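Local coordinates for uncharacterized protein (Bacteroides eggerthii, PDB 4L3R) that is of unknown function but belongs to the DUF4847 family, placed in the calycin clan, and folds as an antiparallel beta-sheet packed with helices, at residues Ser18-Glu23 against Glu27-Gly32; Leu130-Lys133 against Thr138-Met141; Glu51-Asn56 against Lys109-Gly114. All coordinates share one frame; numbering follows the deposited sequence.

All three contacts reach the same antiparallel sheet. Contact 1 folds a loop back onto strand 15-22, contact 2 is the hairpin whose strand 137-144 lies beside that strand, and contact 3 sets helix 106-116 against the start of strand 54-61, which borders strand 15-22 on its other side. The centres of contacts 1 and 2 are about 10 Å apart, those of contacts 1 and 3 about 14 Å, and those of contacts 2 and 3 about 13 Å. Thr21 O and Val140 N, 2.8 Å apart, probably hydrogen-bond contact 1 to contact 2. The helix of contact 3 meets both others: Ile20 CD1 lies 3.9 Å from Val110 CG1, and Met141 CE 3.4 Å from Gly114 C.

Contact 1 (Ser18-Glu23 against Glu27-Gly32); sequences SRITTE and EQFYQG
Gln28 reaches along the strand to Ser18: with CG anti to its backbone N (chi1 -167°) and the chain extended beyond, its NE2 gives a nearly straight hydrogen bond of 3.0 Å to Ser18 O, which lies in the amide plane. Its OE1 is held on the other hand by Arg44 NH1, so both polar atoms of the amide are used and its rotation is fixed. The Ile20 and Tyr30 side chains lie side by side and point the same way, Ile20 CG2 meeting the ring edge at CE2, 3.9 Å off. The backbones pair through a single bridge, Ile20 with Phe29: Ile20 N donates to Gln28 O and Ile20 O accepts from Tyr30 N, each at 3.0 Å. The loop 27-32 thus follows the edge of strand 15-22 for one bridge only, just beyond a classic beta bulge in which Ser18 and Arg19 both face Gly142. The Phe29 ring stands obliquely to Ile20 N, its CD1 4.3 Å from Ile20 CB, and meets Trp34 edge-to-face. Thr21 OG1 donates to Glu27 O at 3.1 Å from above the carbonyl plane, and the Glu27 chain, bent at chi2, brings OE2 to 3.0 Å from the same OG1.

Contact 2 (Leu130-Lys133 against Thr138-Met141); sequences LYFK and TKVM
An antiparallel beta hairpin joins Leu130-Lys133 to Thr138-Met141, on the adjacent strands 127-134 and 137-144 of the sheet. Leu130 with Met141 and Phe132 with Lys139 are the hydrogen-bonded pairs, closed by four backbone bonds of 2.9 to 3.0 Å; Tyr131 with Val140 and Lys133 with Thr138 are the non-hydrogen-bonded ones. On the face carrying Tyr131 and Val140, the two side chains run alongside each other, and Val140 CG1 sits over the phenol ring in a CH-pi contact, 3.5 Å from the centroid. Thr138 CG2 comes to the edge of that ring, 4.2 Å from Tyr131 CD2. On the other face Phe132 has CG between its backbone N and carbonyl carbon (chi1 70°), which swings the ring across to the partner strand. Its face covers Lys139 CB, 3.4 Å from CZ, while CE1 lies 3.7 Å from CG of the selenomethionine Met141, whose selenium makes an oblique Met-aromatic contact. With an alanine in place of Phe132, Lys139 CB and the Met141 chain would probably be left without their aromatic cover. Lys139 NZ leads away to a salt bridge with Asp134 and a cation-pi contact with Tyr30. Strand 15-22 flanks the hairpin through Ile20, strand 118-123 lies along its other edge, and Leu115 of helix 106-116 touches Leu130 and Met141.

Contact 3 (Glu51-Asn56 against Lys109-Gly114); sequences ENFTLN and KVFISG
Phe111, on helix 106-116, and Phe53, just before strand 54-61, meet in a T-shaped (edge-to-face) aromatic pair. The contact is buried and joins that helix to the antiparallel sheet where the chain enters the strand through a G1 beta bulge, Phe53 and Thr54 both facing His73. Phe53 takes left-handed helical backbone angles there. The ring centroids are 5.5 Å apart and the planes stand at 82°, the edge of Phe53 directed at the face of Phe111.

The CA-CB bond of Phe111 points from the helix toward the strand, and CB already lies 4.1 Å from Phe53 CD1. From there CG extends anti to the backbone N (chi1 179°), so the ring is carried outward from the helix rather than folded along it. CG is the ring atom nearest to Phe53 CD1, at 3.9 Å, and CD1 of Phe111 follows at 4.1 Å from the same Phe53 CD1. This one carbon of Phe53 therefore rests over the base of the Phe111 ring, offset toward its rim, and the side chains cross at a slant. Farther out the ring leaves the other ring and meets backbone: its CE2 comes to 4.0 Å from Thr54 O.

Apolar side chains pack round the pair. Leu17 of strand 15-22 touches both phenylalanines, and Leu107 and Ala108, on the same helix as Phe111, pack on Phe53, as does Val75. The pair thus sits between the helix and two neighbouring strands. At the far end of the Phe111 ring, CZ lies 3.9 Å from Phe53 C and closes to 3.6 Å from Thr54 O, which approaches the ring edge in the plane of the ring.

Contact 1 (Ser18-Glu23 against Glu27-Gly32)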
ATOM      1  N   SER B  18      10.743  16.936  12.549  1.00 53.63           N
ATOM      2  CA  SER B  18      11.190  18.331  12.517  1.00 56.32           C
ATOM      3  C   SER B  18      10.889  19.077  13.835  1.00 60.05           C
ATOM      4  O   SER B  18      11.530  20.093  14.095  1.00 62.12           O
ATOM      5  CB  SER B  18      10.534  19.069  11.355  1.00 62.10           C
ATOM      6  OG  SER B  18       9.121  19.048  11.471  1.00 72.51           O
ATOM      7  N   ARG B  19       9.932  18.596  14.657  1.00 53.70           N
ATOM      8  CA  ARG B  19       9.557  19.279  15.895  1.00 53.52           C
ATOM      9  C   ARG B  19       8.643  18.425  16.775  1.00 54.81           C
ATOM     10  O   ARG B  19       7.946  17.551  16.262  1.00 52.66           O
ATOM     11  CB  ARG B  19       8.819  20.604  15.560  1.00 54.74           C
ATOM     12  CG  ARG B  19       7.615  20.448  14.647  1.00 62.74           C
ATOM     13  CD  ARG B  19       7.218  21.765  14.006  1.00 73.33           C
ATOM     14  NE  ARG B  19       5.975  21.639  13.236  1.00 81.64           N
ATOM     15  CZ  ARG B  19       4.738  21.743  13.725  1.00 88.69           C
ATOM     16  NH1 ARG B  19       4.540  21.985  15.016  1.00 71.81           N
ATOM     17  NH2 ARG B  19       3.689  21.603  12.926  1.00 75.01           N
ATOM     18  N   ILE B  20       8.666  18.678  18.097  1.00 50.61           N
ATOM     19  CA  ILE B  20       7.763  18.067  19.088  1.00 49.01           C
ATOM     20  C   ILE B  20       7.362  19.204  20.016  1.00 56.87           C
ATOM     21  O   ILE B  20       8.153  19.590  20.864  1.00 57.71           O
ATOM     22  CB  ILE B  20       8.318  16.850  19.859  1.00 48.52           C
ATOM     23  CG1 ILE B  20       8.980  15.861  18.905  1.00 45.88           C
ATOM     24  CG2 ILE B  20       7.170  16.185  20.649  1.00 48.65           C
ATOM     25  CD1 ILE B  20       9.359  14.486  19.512  1.00 44.81           C
ATOM     26  N   THR B  21       6.174  19.772  19.831  1.00 55.80           N
ATOM     27  CA  THR B  21       5.778  20.958  20.582  1.00 58.93           C
ATOM     28  C   THR B  21       4.331  20.865  21.068  1.00 64.72           C
ATOM     29  O   THR B  21       3.689  19.825  20.919  1.00 62.93           O
ATOM     30  CB  THR B  21       6.025  22.179  19.684  1.00 66.70           C
ATOM     31  OG1 THR B  21       5.765  23.366  20.416  1.00 73.03           O
ATOM     32  CG2 THR B  21       5.218  22.148  18.389  1.00 62.89           C
ATOM     33  N   THR B  22       3.842  21.947  21.692  1.00 65.87           N
ATOM     34  CA  THR B  22       2.476  22.031  22.216  1.00 68.51           C
ATOM     35  C   THR B  22       1.491  22.189  21.061  1.00 75.67           C
ATOM     36  O   THR B  22       1.893  22.533  19.946  1.00 75.37           O
ATOM     37  CB  THR B  22       2.352  23.172  23.226  1.00 75.49           C
ATOM     38  OG1 THR B  22       2.849  24.370  22.624  1.00 75.24           O
ATOM     39  CG2 THR B  22       3.093  22.874  24.522  1.00 71.94           C
ATOM     40  N   GLU B  23       0.198  21.950  21.338  1.00 75.16           N
ATOM     41  CA  GLU B  23      -0.869  21.949  20.329  1.00 76.41           C
ATOM     42  C   GLU B  23      -0.795  23.134  19.343  1.00 83.45           C
ATOM     43  O   GLU B  23      -0.824  22.894  18.134  1.00 82.25           O
ATOM     44  CB  GLU B  23      -2.262  21.896  20.980  1.00 81.03           C
ATOM     45  CG  GLU B  23      -3.317  21.291  20.063  1.00 93.57           C
ATOM     46  CD  GLU B  23      -4.671  20.997  20.682  1.00118.12           C
ATOM     47  OE1 GLU B  23      -4.818  21.153  21.917  1.00113.65           O
ATOM     48  OE2 GLU B  23      -5.579  20.578  19.928  1.00113.78           O
ATOM     49  N   GLU B  27       7.312  27.256  18.930  1.00 78.68           N
ATOM     50  CA  GLU B  27       8.645  26.730  19.248  1.00 75.36           C
ATOM     51  C   GLU B  27       8.854  25.318  18.650  1.00 73.24           C
ATOM     52  O   GLU B  27       7.888  24.581  18.440  1.00 71.71           O
ATOM     53  CB  GLU B  27       8.889  26.718  20.781  1.00 76.55           C
ATOM     54  CG  GLU B  27       8.092  25.709  21.617  1.00 85.55           C
ATOM     55  CD  GLU B  27       6.636  26.024  21.931  1.00103.64           C
ATOM     56  OE1 GLU B  27       6.098  27.007  21.373  1.00110.51           O
ATOM     57  OE2 GLU B  27       6.022  25.260  22.711  1.00 84.42           O
ATOM     58  N   GLN B  28      10.118  24.951  18.381  1.00 66.25           N
ATOM     59  CA  GLN B  28      10.456  23.643  17.814  1.00 61.74           C
ATOM     60  C   GLN B  28      10.234  22.524  18.828  1.00 61.53           C
ATOM     61  O   GLN B  28       9.677  21.491  18.471  1.00 58.70           O
ATOM     62  CB  GLN B  28      11.913  23.609  17.326  1.00 62.93           C
ATOM     63  CG  GLN B  28      12.220  22.398  16.437  1.00 58.73           C
ATOM     64  CD  GLN B  28      13.652  22.369  15.972  1.00 75.28           C
ATOM     65  OE1 GLN B  28      14.508  23.107  16.463  1.00 69.73           O
ATOM     66  NE2 GLN B  28      13.957  21.485  15.032  1.00 68.26           N
ATOM     67  N   PHE B  29      10.705  22.708  20.072  1.00 57.32           N
ATOM     68  CA  PHE B  29      10.545  21.713  21.132  1.00 54.64           C
ATOM     69  C   PHE B  29       9.883  22.343  22.340  1.00 60.76           C
ATOM     70  O   PHE B  29      10.225  23.477  22.697  1.00 62.15           O
ATOM     71  CB  PHE B  29      11.890  21.096  21.502  1.00 55.18           C
ATOM     72  CG  PHE B  29      12.500  20.371  20.331  1.00 55.62           C
ATOM     73  CD1 PHE B  29      11.941  19.193  19.855  1.00 55.56           C
ATOM     74  CD2 PHE B  29      13.585  20.907  19.651  1.00 59.40           C
ATOM     75  CE1 PHE B  29      12.473  18.551  18.744  1.00 56.22           C
ATOM     76  CE2 PHE B  29      14.146  20.235  18.566  1.00 61.89           C
ATOM     77  CZ  PHE B  29      13.574  19.075  18.106  1.00 57.91           C
ATOM     78  N   TYR B  30       8.911  21.623  22.961  1.00 56.57           N
ATOM     79  CA  TYR B  30       8.168  22.162  24.114  1.00 58.44           C
ATOM     80  C   TYR B  30       9.101  22.387  25.311  1.00 64.24           C
ATOM     81  O   TYR B  30      10.166  21.781  25.394  1.00 62.28           O
ATOM     82  CB  TYR B  30       6.965  21.271  24.521  1.00 58.48           C
ATOM     83  CG  TYR B  30       7.292  19.845  24.915  1.00 56.49           C
ATOM     84  CD1 TYR B  30       7.648  19.524  26.222  1.00 58.41           C
ATOM     85  CD2 TYR B  30       7.125  18.798  24.016  1.00 54.75           C
ATOM     86  CE1 TYR B  30       7.919  18.211  26.599  1.00 56.66           C
ATOM     87  CE2 TYR B  30       7.419  17.480  24.372  1.00 53.84           C
ATOM     88  CZ  TYR B  30       7.766  17.183  25.680  1.00 59.97           C
ATOM     89  OH  TYR B  30       8.000  15.885  26.069  1.00 56.76           O
ATOM     90  N   GLN B  31       8.702  23.277  26.217  1.00 64.35           N
ATOM     91  CA  GLN B  31       9.510  23.622  27.387  1.00 65.47           C
ATOM     92  C   GLN B  31       9.564  22.435  28.369  1.00 66.05           C
ATOM     93  O   GLN B  31       8.524  21.856  28.690  1.00 64.44           O
ATOM     94  CB  GLN B  31       8.929  24.880  28.070  1.00 71.02           C
ATOM     95  CG  GLN B  31       9.945  25.705  28.848  1.00 95.66           C
ATOM     96  CD  GLN B  31       9.386  27.073  29.187  1.00127.75           C
ATOM     97  OE1 GLN B  31       8.208  27.218  29.543  1.00126.29           O
ATOM     98  NE2 GLN B  31      10.195  28.119  29.047  1.00122.55           N
ATOM     99  N   GLY B  32      10.768  22.081  28.820  1.00 61.89           N
ATOM    100  CA  GLY B  32      10.954  20.988  29.768  1.00 61.47           C
ATOM    101  C   GLY B  32      11.224  19.627  29.151  1.00 61.80           C
ATOM    102  O   GLY B  32      11.240  18.625  29.873  1.00 61.80           O
TER

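Contact 2 (Leu130-Lys133 against Thr138-Met141)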
ATOM      1  N   LEU B 130       1.239  15.003  13.637  1.00 52.05           N
ATOM      2  CA  LEU B 130       0.552  13.990  14.433  1.00 50.58           C
ATOM      3  C   LEU B 130       0.249  14.541  15.815  1.00 55.23           C
ATOM      4  O   LEU B 130       1.157  15.005  16.509  1.00 54.56           O
ATOM      5  CB  LEU B 130       1.400  12.716  14.556  1.00 47.92           C
ATOM      6  CG  LEU B 130       1.855  12.073  13.252  1.00 51.31           C
ATOM      7  CD1 LEU B 130       2.682  10.826  13.526  1.00 49.96           C
ATOM      8  CD2 LEU B 130       0.676  11.727  12.359  1.00 52.16           C
ATOM      9  N   TYR B 131      -1.021  14.476  16.217  1.00 52.60           N
ATOM     10  CA  TYR B 131      -1.469  14.924  17.526  1.00 54.32           C
ATOM     11  C   TYR B 131      -1.456  13.735  18.450  1.00 55.26           C
ATOM     12  O   TYR B 131      -1.995  12.689  18.080  1.00 52.40           O
ATOM     13  CB  TYR B 131      -2.877  15.528  17.445  1.00 59.59           C
ATOM     14  CG  TYR B 131      -2.916  16.856  16.727  1.00 64.81           C
ATOM     15  CD1 TYR B 131      -2.766  16.931  15.346  1.00 66.58           C
ATOM     16  CD2 TYR B 131      -3.112  18.043  17.427  1.00 69.01           C
ATOM     17  CE1 TYR B 131      -2.779  18.155  14.684  1.00 71.33           C
ATOM     18  CE2 TYR B 131      -3.138  19.272  16.774  1.00 72.58           C
ATOM     19  CZ  TYR B 131      -2.972  19.325  15.403  1.00 81.27           C
ATOM     20  OH  TYR B 131      -2.991  20.548  14.777  1.00 86.97           O
ATOM     21  N   PHE B 132      -0.853  13.877  19.643  1.00 51.73           N
ATOM     22  CA  PHE B 132      -0.792  12.785  20.611  1.00 51.19           C
ATOM     23  C   PHE B 132      -1.068  13.297  22.007  1.00 59.14           C
ATOM     24  O   PHE B 132      -0.815  14.469  22.286  1.00 59.37           O
ATOM     25  CB  PHE B 132       0.575  12.078  20.543  1.00 50.04           C
ATOM     26  CG  PHE B 132       1.756  12.872  21.055  1.00 50.07           C
ATOM     27  CD1 PHE B 132       2.445  13.740  20.220  1.00 51.25           C
ATOM     28  CD2 PHE B 132       2.209  12.709  22.362  1.00 51.56           C
ATOM     29  CE1 PHE B 132       3.555  14.449  20.690  1.00 51.62           C
ATOM     30  CE2 PHE B 132       3.339  13.391  22.816  1.00 53.50           C
ATOM     31  CZ  PHE B 132       4.003  14.258  21.980  1.00 51.09           C
ATOM     32  N   LYS B 133      -1.590  12.420  22.882  1.00 59.53           N
ATOM     33  CA  LYS B 133      -1.884  12.811  24.255  0.50 62.96           C
ATOM     34  C   LYS B 133      -0.712  12.415  25.168  1.00 67.60           C
ATOM     35  O   LYS B 133      -0.224  11.285  25.114  1.00 65.67           O
ATOM     36  CB  LYS B 133      -3.240  12.246  24.746  0.50 68.84           C
ATOM     37  CG  LYS B 133      -3.324  10.744  25.026  0.50 81.84           C
ATOM     38  CD  LYS B 133      -3.322  10.441  26.521  0.50 92.48           C
ATOM     39  CE  LYS B 133      -3.440   8.966  26.795  0.50102.00           C
ATOM     40  NZ  LYS B 133      -3.627   8.690  28.242  0.50113.63           N
ATOM     41  N   THR B 138      -2.119  17.753  25.204  1.00 75.21           N
ATOM     42  CA  THR B 138      -2.106  17.369  23.798  1.00 71.49           C
ATOM     43  C   THR B 138      -0.915  18.056  23.149  1.00 71.68           C
ATOM     44  O   THR B 138      -0.864  19.288  23.140  1.00 74.41           O
ATOM     45  CB  THR B 138      -3.430  17.737  23.124  1.00 76.84           C
ATOM     46  OG1 THR B 138      -4.445  16.879  23.643  1.00 77.02           O
ATOM     47  CG2 THR B 138      -3.379  17.595  21.601  1.00 72.81           C
ATOM     48  N   LYS B 139       0.029  17.267  22.604  1.00 61.80           N
ATOM     49  CA  LYS B 139       1.227  17.772  21.935  1.00 58.73           C
ATOM     50  C   LYS B 139       1.191  17.372  20.475  1.00 59.29           C
ATOM     51  O   LYS B 139       0.306  16.623  20.064  1.00 57.22           O
ATOM     52  CB  LYS B 139       2.498  17.245  22.635  1.00 58.73           C
ATOM     53  CG  LYS B 139       3.005  18.180  23.742  1.00 64.61           C
ATOM     54  CD  LYS B 139       3.191  17.483  25.065  1.00 66.99           C
ATOM     55  CE  LYS B 139       3.728  18.441  26.102  1.00 63.85           C
ATOM     56  NZ  LYS B 139       3.711  17.850  27.460  1.00 74.16           N
ATOM     57  N   VAL B 140       2.122  17.906  19.680  1.00 55.85           N
ATOM     58  CA  VAL B 140       2.186  17.596  18.260  1.00 54.69           C
ATOM     59  C   VAL B 140       3.600  17.256  17.850  1.00 53.77           C
ATOM     60  O   VAL B 140       4.542  17.916  18.281  1.00 52.43           O
ATOM     61  CB  VAL B 140       1.627  18.728  17.358  1.00 61.90           C
ATOM     62  CG1 VAL B 140       0.132  18.892  17.562  1.00 64.46           C
ATOM     63  CG2 VAL B 140       2.354  20.057  17.576  1.00 63.60           C
HETATM   64  N   MSE B 141       3.734  16.233  16.984  1.00 47.40           N
HETATM   65  CA  MSE B 141       4.989  15.842  16.360  1.00 44.21           C
HETATM   66  C   MSE B 141       4.903  16.255  14.911  1.00 51.89           C
HETATM   67  O   MSE B 141       3.996  15.797  14.224  1.00 52.68           O
HETATM   68  CB  MSE B 141       5.208  14.331  16.434  1.00 43.37           C
HETATM   69  CG  MSE B 141       5.736  13.816  17.739  1.00 47.55           C
HETATM   70 SE   MSE B 141       5.991  11.891  17.579  0.75 50.75          SE
HETATM   71  CE  MSE B 141       4.171  11.421  17.813  1.00 48.63           C
TER

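Contact 3 (Glu51-Asn56 against Lys109-Gly114)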
ATOM      1  N   GLU B  51      19.166   8.771   9.149  1.00 66.22           N
ATOM      2  CA  GLU B  51      18.359   7.606   9.521  1.00 64.61           C
ATOM      3  C   GLU B  51      17.656   7.731  10.883  1.00 64.05           C
ATOM      4  O   GLU B  51      16.759   6.934  11.135  1.00 62.61           O
ATOM      5  CB  GLU B  51      19.203   6.304   9.487  1.00 69.10           C
ATOM      6  CG  GLU B  51      20.379   6.239  10.460  1.00 86.67           C
ATOM      7  CD  GLU B  51      21.743   6.579   9.887  1.00116.40           C
ATOM      8  OE1 GLU B  51      21.819   7.485   9.024  1.00107.48           O
ATOM      9  OE2 GLU B  51      22.746   5.995  10.358  1.00120.31           O
ATOM     10  N   ASN B  52      18.030   8.690  11.756  1.00 59.16           N
ATOM     11  CA  ASN B  52      17.395   8.841  13.079  1.00 54.96           C
ATOM     12  C   ASN B  52      16.117   9.674  13.029  1.00 55.14           C
ATOM     13  O   ASN B  52      16.009  10.614  12.239  1.00 55.47           O
ATOM     14  CB  ASN B  52      18.363   9.465  14.082  1.00 52.79           C
ATOM     15  CG  ASN B  52      19.560   8.601  14.389  1.00 62.58           C
ATOM     16  OD1 ASN B  52      19.628   7.445  13.996  1.00 61.28           O
ATOM     17  ND2 ASN B  52      20.533   9.133  15.121  1.00 55.39           N
ATOM     18  N   PHE B  53      15.151   9.318  13.900  1.00 48.59           N
ATOM     19  CA  PHE B  53      13.845   9.964  14.051  1.00 45.97           C
ATOM     20  C   PHE B  53      13.070   9.984  12.727  1.00 50.51           C
ATOM     21  O   PHE B  53      12.584  11.031  12.288  1.00 49.47           O
ATOM     22  CB  PHE B  53      13.981  11.377  14.642  1.00 47.32           C
ATOM     23  CG  PHE B  53      14.713  11.412  15.963  1.00 47.71           C
ATOM     24  CD1 PHE B  53      14.023  11.288  17.161  1.00 48.32           C
ATOM     25  CD2 PHE B  53      16.090  11.586  16.009  1.00 50.35           C
ATOM     26  CE1 PHE B  53      14.702  11.292  18.376  1.00 48.88           C
ATOM     27  CE2 PHE B  53      16.768  11.604  17.226  1.00 52.77           C
ATOM     28  CZ  PHE B  53      16.068  11.473  18.404  1.00 49.49           C
ATOM     29  N   THR B  54      12.948   8.801  12.104  1.00 48.32           N
ATOM     30  CA  THR B  54      12.220   8.633  10.850  1.00 48.44           C
ATOM     31  C   THR B  54      10.905   7.892  11.107  1.00 50.55           C
ATOM     32  O   THR B  54      10.766   7.188  12.112  1.00 48.77           O
ATOM     33  CB  THR B  54      13.067   7.902   9.821  1.00 56.62           C
ATOM     34  OG1 THR B  54      13.404   6.603  10.312  1.00 59.97           O
ATOM     35  CG2 THR B  54      14.313   8.672   9.438  1.00 54.76           C
ATOM     36  N   LEU B  55       9.951   8.056  10.193  1.00 47.18           N
ATOM     37  CA  LEU B  55       8.633   7.425  10.261  1.00 46.73           C
ATOM     38  C   LEU B  55       8.238   7.003   8.848  1.00 52.67           C
ATOM     39  O   LEU B  55       8.422   7.770   7.902  1.00 54.00           O
ATOM     40  CB  LEU B  55       7.624   8.409  10.887  1.00 46.09           C
ATOM     41  CG  LEU B  55       6.130   8.047  10.853  1.00 50.20           C
ATOM     42  CD1 LEU B  55       5.823   6.898  11.804  1.00 49.60           C
ATOM     43  CD2 LEU B  55       5.290   9.244  11.255  1.00 51.12           C
ATOM     44  N   ASN B  56       7.767   5.765   8.691  1.00 48.25           N
ATOM     45  CA  ASN B  56       7.392   5.227   7.389  1.00 48.82           C
ATOM     46  C   ASN B  56       6.048   4.533   7.455  1.00 52.18           C
ATOM     47  O   ASN B  56       5.832   3.684   8.321  1.00 50.70           O
ATOM     48  CB  ASN B  56       8.447   4.219   6.911  1.00 48.30           C
ATOM     49  CG  ASN B  56       9.716   4.846   6.417  1.00 62.39           C
ATOM     50  OD1 ASN B  56      10.689   4.967   7.158  1.00 59.66           O
ATOM     51  ND2 ASN B  56       9.757   5.229   5.147  1.00 50.93           N
ATOM     52  N   LYS B 109      13.055   9.053  23.694  1.00 47.82           N
ATOM     53  CA  LYS B 109      12.016   8.519  24.590  1.00 47.62           C
ATOM     54  C   LYS B 109      10.660   9.168  24.299  1.00 50.06           C
ATOM     55  O   LYS B 109       9.643   8.473  24.251  1.00 50.24           O
ATOM     56  CB  LYS B 109      12.382   8.752  26.066  1.00 50.69           C
ATOM     57  CG  LYS B 109      13.488   7.858  26.609  1.00 53.34           C
ATOM     58  CD  LYS B 109      13.840   8.287  28.041  1.00 55.86           C
ATOM     59  CE  LYS B 109      14.896   7.425  28.670  1.00 76.07           C
ATOM     60  NZ  LYS B 109      15.188   7.838  30.068  1.00 91.07           N
ATOM     61  N   VAL B 110      10.655  10.503  24.113  1.00 45.19           N
ATOM     62  CA  VAL B 110       9.449  11.277  23.810  1.00 44.26           C
ATOM     63  C   VAL B 110       8.885  10.862  22.432  1.00 49.73           C
ATOM     64  O   VAL B 110       7.671  10.717  22.284  1.00 49.68           O
ATOM     65  CB  VAL B 110       9.749  12.801  23.887  1.00 47.08           C
ATOM     66  CG1 VAL B 110       8.645  13.631  23.231  1.00 46.58           C
ATOM     67  CG2 VAL B 110       9.946  13.232  25.338  1.00 48.08           C
ATOM     68  N   PHE B 111       9.762  10.692  21.435  1.00 47.16           N
ATOM     69  CA  PHE B 111       9.374  10.292  20.077  1.00 46.62           C
ATOM     70  C   PHE B 111       8.655   8.933  20.070  1.00 50.80           C
ATOM     71  O   PHE B 111       7.560   8.828  19.521  1.00 50.29           O
ATOM     72  CB  PHE B 111      10.632  10.226  19.193  1.00 48.65           C
ATOM     73  CG  PHE B 111      10.417   9.799  17.762  1.00 49.86           C
ATOM     74  CD1 PHE B 111      10.000  10.709  16.807  1.00 52.31           C
ATOM     75  CD2 PHE B 111      10.725   8.512  17.351  1.00 51.79           C
ATOM     76  CE1 PHE B 111       9.864  10.336  15.478  1.00 53.15           C
ATOM     77  CE2 PHE B 111      10.573   8.131  16.018  1.00 54.73           C
ATOM     78  CZ  PHE B 111      10.153   9.051  15.086  1.00 52.58           C
ATOM     79  N   ILE B 112       9.255   7.918  20.712  1.00 48.79           N
ATOM     80  CA  ILE B 112       8.698   6.557  20.752  1.00 50.08           C
ATOM     81  C   ILE B 112       7.379   6.522  21.538  1.00 55.72           C
ATOM     82  O   ILE B 112       6.414   5.935  21.048  1.00 56.32           O
ATOM     83  CB  ILE B 112       9.736   5.543  21.323  1.00 54.74           C
ATOM     84  CG1 ILE B 112      10.948   5.386  20.364  1.00 55.12           C
ATOM     85  CG2 ILE B 112       9.102   4.172  21.625  1.00 56.05           C
ATOM     86  CD1 ILE B 112      10.697   4.607  19.046  1.00 58.89           C
ATOM     87  N   SER B 113       7.330   7.133  22.737  1.00 51.88           N
ATOM     88  CA  SER B 113       6.091   7.161  23.534  1.00 51.86           C
ATOM     89  C   SER B 113       4.968   7.905  22.830  1.00 51.93           C
ATOM     90  O   SER B 113       3.824   7.467  22.881  1.00 52.64           O
ATOM     91  CB  SER B 113       6.322   7.813  24.900  1.00 56.50           C
ATOM     92  OG  SER B 113       6.989   6.920  25.773  1.00 70.83           O
ATOM     93  N   GLY B 114       5.300   9.043  22.233  1.00 45.96           N
ATOM     94  CA  GLY B 114       4.338   9.883  21.542  1.00 44.99           C
ATOM     95  C   GLY B 114       3.678   9.211  20.359  1.00 48.73           C
ATOM     96  O   GLY B 114       2.486   9.422  20.126  1.00 48.29           O
TER